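Local coordinates for protein ferredoxin, 2Fe-2S (PDB 1M2D) that carries a single [2Fe-2S] cluster on a thioredoxin-like fold and transfers electrons in metabolic reactions, at residues Asp70-Glu84 / His89-Lys103. The protein carries 1 engineered substitution. Residues are numbered along the deposited sequence; the frame is centred on the assembly and turned at random.
Sequences DGVWYGQVKPEDVDE and HLKGGEPVERLVISK
Tyr74 OH lies 2.6 Å from His89 ND1, near the plane of the imidazole, in a short hydrogen bond. The same hydroxyl accepts the backbone N-H of Val96 (3.2 Å from N to OH), so two bonds hold this buried oxygen. On the far side of the imidazole, His89 NE2 donates an almost straight bond to Asp70 OD2 (2.8 Å, 173°), in the ring plane but from above the carboxylate plane; tied at both nitrogens, the ring can hardly turn. His89 reaches both partners with CG anti to its backbone N (chi1 -173°). Val72 CG1 lies over one face of the phenol, toward its rim, while Leu99 CB packs 3.6 Å from Tyr74 CD2. A phenylalanine in place of Tyr74 would probably leave His89 ND1 and the Val96 N-H without their shared mate and the imidazole freer to turn. Arg98 NH2 bonds Asp81 OD1 (2.7 Å) and Glu84 OE1 (2.8 Å), both oxygens in the guanidinium plane; the Asp81 carboxylate is turned 58° from it, whereas Glu84 OE1 is met nearly end-on. Two waters complete the salt-bridge network, one joining Asp81 OD2 to Arg98 NH1, the other Glu84 OE2 to Arg98 NE. Asp81 OD2 also accepts the backbone N-H of Lys78. Along the backbones, Trp73 N bonds Ser102 O, and Trp73 O takes the N-H of Ile101 and, weakly, of Ser102: a classic beta bulge. Gly75 N to Leu99 O (2.9 Å) continues the antiparallel pairing. In this thioredoxin-like fold, strand 72-74 pairs with 65-68 ahead of helix 82-91, after which the chain returns, held by Tyr74 and Glu84, to add 100-102, outermost within the chain, to the mixed sheet; Ile85 packs on Tyr74 and Val96, and the Trp73 ring meets His5 of the second subunit.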
# COMPACT_ATOMS: atom_id res chain seq x y z
N ASP A 70 1.18 12.13 0.79
CA ASP A 70 1.55 12.91 1.96
C ASP A 70 2.60 12.26 2.84
O ASP A 70 3.44 12.96 3.45
CB ASP A 70 0.28 13.12 2.87
CG ASP A 70 -0.92 13.69 2.16
OD1 ASP A 70 -1.14 13.57 0.95
OD2 ASP A 70 -1.78 14.29 2.87
N GLY A 71 2.54 10.94 2.95
CA GLY A 71 3.43 10.25 3.85
C GLY A 71 3.10 10.29 5.31
O GLY A 71 3.97 10.25 6.20
N VAL A 72 1.79 10.40 5.60
CA VAL A 72 1.31 10.43 6.98
C VAL A 72 0.99 9.01 7.41
O VAL A 72 0.18 8.31 6.78
CB VAL A 72 0.06 11.30 7.10
CG1 VAL A 72 -0.56 11.17 8.45
CG2 VAL A 72 0.41 12.75 6.79
N TRP A 73 1.63 8.56 8.47
CA TRP A 73 1.38 7.27 9.10
C TRP A 73 0.55 7.51 10.34
O TRP A 73 0.95 8.26 11.22
CB TRP A 73 2.68 6.56 9.50
CG TRP A 73 3.52 6.13 8.32
CD1 TRP A 73 4.04 6.87 7.31
CD2 TRP A 73 3.93 4.76 8.06
NE1 TRP A 73 4.73 6.08 6.44
CE2 TRP A 73 4.68 4.78 6.87
CE3 TRP A 73 3.71 3.56 8.71
CZ2 TRP A 73 5.21 3.62 6.33
CZ3 TRP A 73 4.26 2.38 8.19
CH2 TRP A 73 5.00 2.44 7.00
N TYR A 74 -0.60 6.85 10.40
CA TYR A 74 -1.47 6.82 11.56
C TYR A 74 -1.33 5.50 12.28
O TYR A 74 -1.19 4.45 11.65
CB TYR A 74 -2.92 6.99 11.09
CG TYR A 74 -3.32 8.31 10.53
CD1 TYR A 74 -3.80 8.45 9.23
CD2 TYR A 74 -3.28 9.45 11.34
CE1 TYR A 74 -4.19 9.68 8.74
CE2 TYR A 74 -3.72 10.66 10.85
CZ TYR A 74 -4.18 10.77 9.55
OH TYR A 74 -4.60 11.95 9.07
N GLY A 75 -1.48 5.57 13.60
CA GLY A 75 -1.59 4.39 14.44
C GLY A 75 -2.81 4.42 15.31
O GLY A 75 -3.47 5.46 15.48
N GLN A 76 -3.13 3.26 15.85
CA GLN A 76 -4.23 3.09 16.80
C GLN A 76 -5.57 3.51 16.23
O GLN A 76 -6.43 3.99 16.96
CB GLN A 76 -3.98 3.81 18.14
CG GLN A 76 -2.64 3.46 18.71
CD GLN A 76 -2.53 4.26 20.01
OE1 GLN A 76 -2.70 3.74 21.06
NE2 GLN A 76 -2.30 5.57 19.88
N VAL A 77 -5.74 3.38 14.91
CA VAL A 77 -6.96 3.87 14.31
C VAL A 77 -8.14 2.97 14.66
O VAL A 77 -8.07 1.76 14.51
CB VAL A 77 -6.81 3.98 12.79
CG1 VAL A 77 -8.06 4.56 12.15
CG2 VAL A 77 -5.59 4.81 12.43
N LYS A 78 -9.21 3.58 15.12
CA LYS A 78 -10.48 2.89 15.37
C LYS A 78 -11.45 3.15 14.26
O LYS A 78 -11.36 4.19 13.59
CB LYS A 78 -11.14 3.40 16.66
CG LYS A 78 -10.35 3.13 17.92
CD LYS A 78 -11.07 3.82 19.13
CE LYS A 78 -10.43 3.40 20.43
NZ LYS A 78 -11.18 4.03 21.57
N PRO A 79 -12.41 2.27 14.03
CA PRO A 79 -13.45 2.60 13.04
C PRO A 79 -14.11 3.95 13.30
O PRO A 79 -14.42 4.69 12.34
CB PRO A 79 -14.40 1.40 13.15
CG PRO A 79 -13.50 0.30 13.58
CD PRO A 79 -12.58 0.93 14.60
N GLU A 80 -14.29 4.32 14.55
CA GLU A 80 -14.89 5.59 14.94
C GLU A 80 -14.04 6.80 14.58
O GLU A 80 -14.54 7.92 14.62
CB GLU A 80 -15.13 5.64 16.46
CG GLU A 80 -16.13 4.61 16.94
CD GLU A 80 -15.67 3.21 17.22
OE1 GLU A 80 -14.56 2.78 16.89
OE2 GLU A 80 -16.49 2.45 17.79
N ASP A 81 -12.77 6.61 14.23
CA ASP A 81 -11.91 7.69 13.82
C ASP A 81 -11.94 7.91 12.31
O ASP A 81 -11.39 8.93 11.85
CB ASP A 81 -10.45 7.35 14.18
CG ASP A 81 -10.29 7.26 15.67
OD1 ASP A 81 -10.78 8.18 16.38
OD2 ASP A 81 -9.62 6.32 16.12
N VAL A 82 -12.49 7.01 11.54
CA VAL A 82 -12.41 7.11 10.09
C VAL A 82 -13.10 8.39 9.60
O VAL A 82 -12.59 9.08 8.73
CB VAL A 82 -12.95 5.85 9.44
CG1 VAL A 82 -13.13 6.06 7.93
CG2 VAL A 82 -11.99 4.69 9.73
N ASP A 83 -14.24 8.76 10.19
CA ASP A 83 -14.89 9.97 9.73
C ASP A 83 -14.00 11.20 9.88
O ASP A 83 -13.94 12.03 8.99
CB ASP A 83 -16.16 10.25 10.51
CG ASP A 83 -17.29 9.36 10.11
OD1 ASP A 83 -17.25 8.72 9.06
OD2 ASP A 83 -18.11 9.45 11.04
N GLU A 84 -13.31 11.31 11.02
CA GLU A 84 -12.45 12.49 11.22
C GLU A 84 -11.34 12.48 10.22
O GLU A 84 -10.96 13.53 9.66
CB GLU A 84 -11.93 12.54 12.66
CG GLU A 84 -11.24 13.84 12.96
CD GLU A 84 -10.64 14.00 14.35
OE1 GLU A 84 -10.84 13.11 15.20
OE2 GLU A 84 -10.00 15.03 14.61
N HIS A 89 -8.63 15.28 6.89
CA HIS A 89 -7.44 15.00 6.09
C HIS A 89 -7.81 14.72 4.63
O HIS A 89 -7.30 15.46 3.74
CB HIS A 89 -6.65 13.86 6.76
CG HIS A 89 -5.33 13.62 6.10
ND1 HIS A 89 -4.53 12.59 6.55
CD2 HIS A 89 -4.67 14.22 5.11
CE1 HIS A 89 -3.43 12.61 5.81
NE2 HIS A 89 -3.51 13.59 4.91
N LEU A 90 -8.60 13.71 4.36
CA LEU A 90 -8.76 13.34 2.93
C LEU A 90 -9.49 14.42 2.19
O LEU A 90 -9.16 14.64 1.02
CB LEU A 90 -9.45 11.98 2.81
CG LEU A 90 -8.75 10.86 3.56
CD1 LEU A 90 -9.48 9.54 3.27
CD2 LEU A 90 -7.29 10.74 3.22
N LYS A 91 -10.46 15.10 2.82
CA LYS A 91 -11.15 16.19 2.16
C LYS A 91 -10.51 17.53 2.51
O LYS A 91 -10.33 18.33 1.63
CB LYS A 91 -12.61 16.23 2.57
CG LYS A 91 -13.39 15.06 1.98
CD LYS A 91 -14.77 15.17 2.55
CE LYS A 91 -15.66 14.28 1.73
NZ LYS A 91 -17.05 14.65 2.17
N GLY A 92 -10.18 17.78 3.78
CA GLY A 92 -9.71 19.06 4.27
C GLY A 92 -8.24 19.32 4.11
O GLY A 92 -7.81 20.47 4.29
N GLY A 93 -7.42 18.31 3.85
CA GLY A 93 -6.00 18.56 3.78
C GLY A 93 -5.25 18.66 5.09
O GLY A 93 -4.05 18.98 5.10
N GLU A 94 -5.77 18.40 6.25
CA GLU A 94 -5.12 18.53 7.57
C GLU A 94 -5.05 17.16 8.24
O GLU A 94 -6.08 16.64 8.63
CB GLU A 94 -5.80 19.52 8.52
CG GLU A 94 -5.84 20.97 8.13
CD GLU A 94 -6.71 21.82 9.04
OE1 GLU A 94 -7.96 21.60 9.13
OE2 GLU A 94 -6.28 22.77 9.72
N PRO A 95 -3.85 16.58 8.42
CA PRO A 95 -3.78 15.30 9.16
C PRO A 95 -4.39 15.43 10.54
O PRO A 95 -4.36 16.47 11.19
CB PRO A 95 -2.28 15.05 9.21
CG PRO A 95 -1.75 15.73 7.98
CD PRO A 95 -2.56 16.98 7.92
N VAL A 96 -4.93 14.39 11.10
CA VAL A 96 -5.52 14.17 12.36
C VAL A 96 -4.36 13.93 13.32
O VAL A 96 -3.87 12.81 13.51
CB VAL A 96 -6.56 13.07 12.39
CG1 VAL A 96 -7.09 12.93 13.82
CG2 VAL A 96 -7.67 13.39 11.39
N GLU A 97 -3.88 15.04 13.91
CA GLU A 97 -2.64 15.03 14.67
C GLU A 97 -2.58 13.99 15.73
O GLU A 97 -1.53 13.34 15.93
CB GLU A 97 -2.44 16.42 15.32
CG GLU A 97 -1.11 16.61 15.93
CD GLU A 97 -0.88 18.04 16.42
OE1 GLU A 97 0.25 18.18 16.94
OE2 GLU A 97 -1.66 18.91 16.27
N ARG A 98 -3.69 13.77 16.46
CA ARG A 98 -3.66 12.89 17.61
C ARG A 98 -3.36 11.42 17.24
O ARG A 98 -2.97 10.68 18.13
CB ARG A 98 -4.96 12.97 18.36
CG ARG A 98 -6.14 12.46 17.63
CD ARG A 98 -7.44 12.63 18.47
NE ARG A 98 -8.56 12.26 17.63
CZ ARG A 98 -9.00 11.02 17.48
NH1 ARG A 98 -8.53 9.98 18.16
NH2 ARG A 98 -10.00 10.80 16.62
N LEU A 99 -3.56 11.03 16.00
CA LEU A 99 -3.32 9.64 15.57
C LEU A 99 -2.05 9.47 14.82
O LEU A 99 -1.68 8.35 14.42
CB LEU A 99 -4.51 9.16 14.74
CG LEU A 99 -5.82 9.04 15.52
CD1 LEU A 99 -6.93 8.65 14.55
CD2 LEU A 99 -5.75 8.07 16.65
N VAL A 100 -1.30 10.53 14.53
CA VAL A 100 -0.09 10.41 13.72
C VAL A 100 1.01 9.73 14.49
O VAL A 100 1.34 10.12 15.61
CB VAL A 100 0.38 11.81 13.23
CG1 VAL A 100 1.71 11.75 12.52
CG2 VAL A 100 -0.67 12.45 12.35
N ILE A 101 1.65 8.74 13.85
CA ILE A 101 2.88 8.16 14.35
C ILE A 101 4.11 8.58 13.54
O ILE A 101 5.19 8.51 14.12
CB ILE A 101 2.72 6.65 14.54
CG1 ILE A 101 2.51 5.91 13.24
CG2 ILE A 101 1.64 6.38 15.58
CD1 ILE A 101 2.36 4.40 13.36
N SER A 102 3.99 9.00 12.31
CA SER A 102 5.10 9.52 11.55
C SER A 102 4.58 10.42 10.46
O SER A 102 3.53 10.15 9.89
CB SER A 102 5.94 8.45 10.87
OG SER A 102 7.03 9.09 10.20
N LYS A 103 5.29 11.49 10.14
CA LYS A 103 5.10 12.23 8.91
C LYS A 103 6.42 12.06 8.10
O LYS A 103 7.52 12.32 8.66
CB LYS A 103 4.78 13.69 9.03
CG LYS A 103 4.14 14.42 10.13
CD LYS A 103 4.19 15.94 10.03
CE LYS A 103 3.99 16.51 11.42
NZ LYS A 103 5.21 17.19 11.91
O HOH W 1 -9.00 7.07 18.69
O HOH W 2 -8.59 15.04 16.81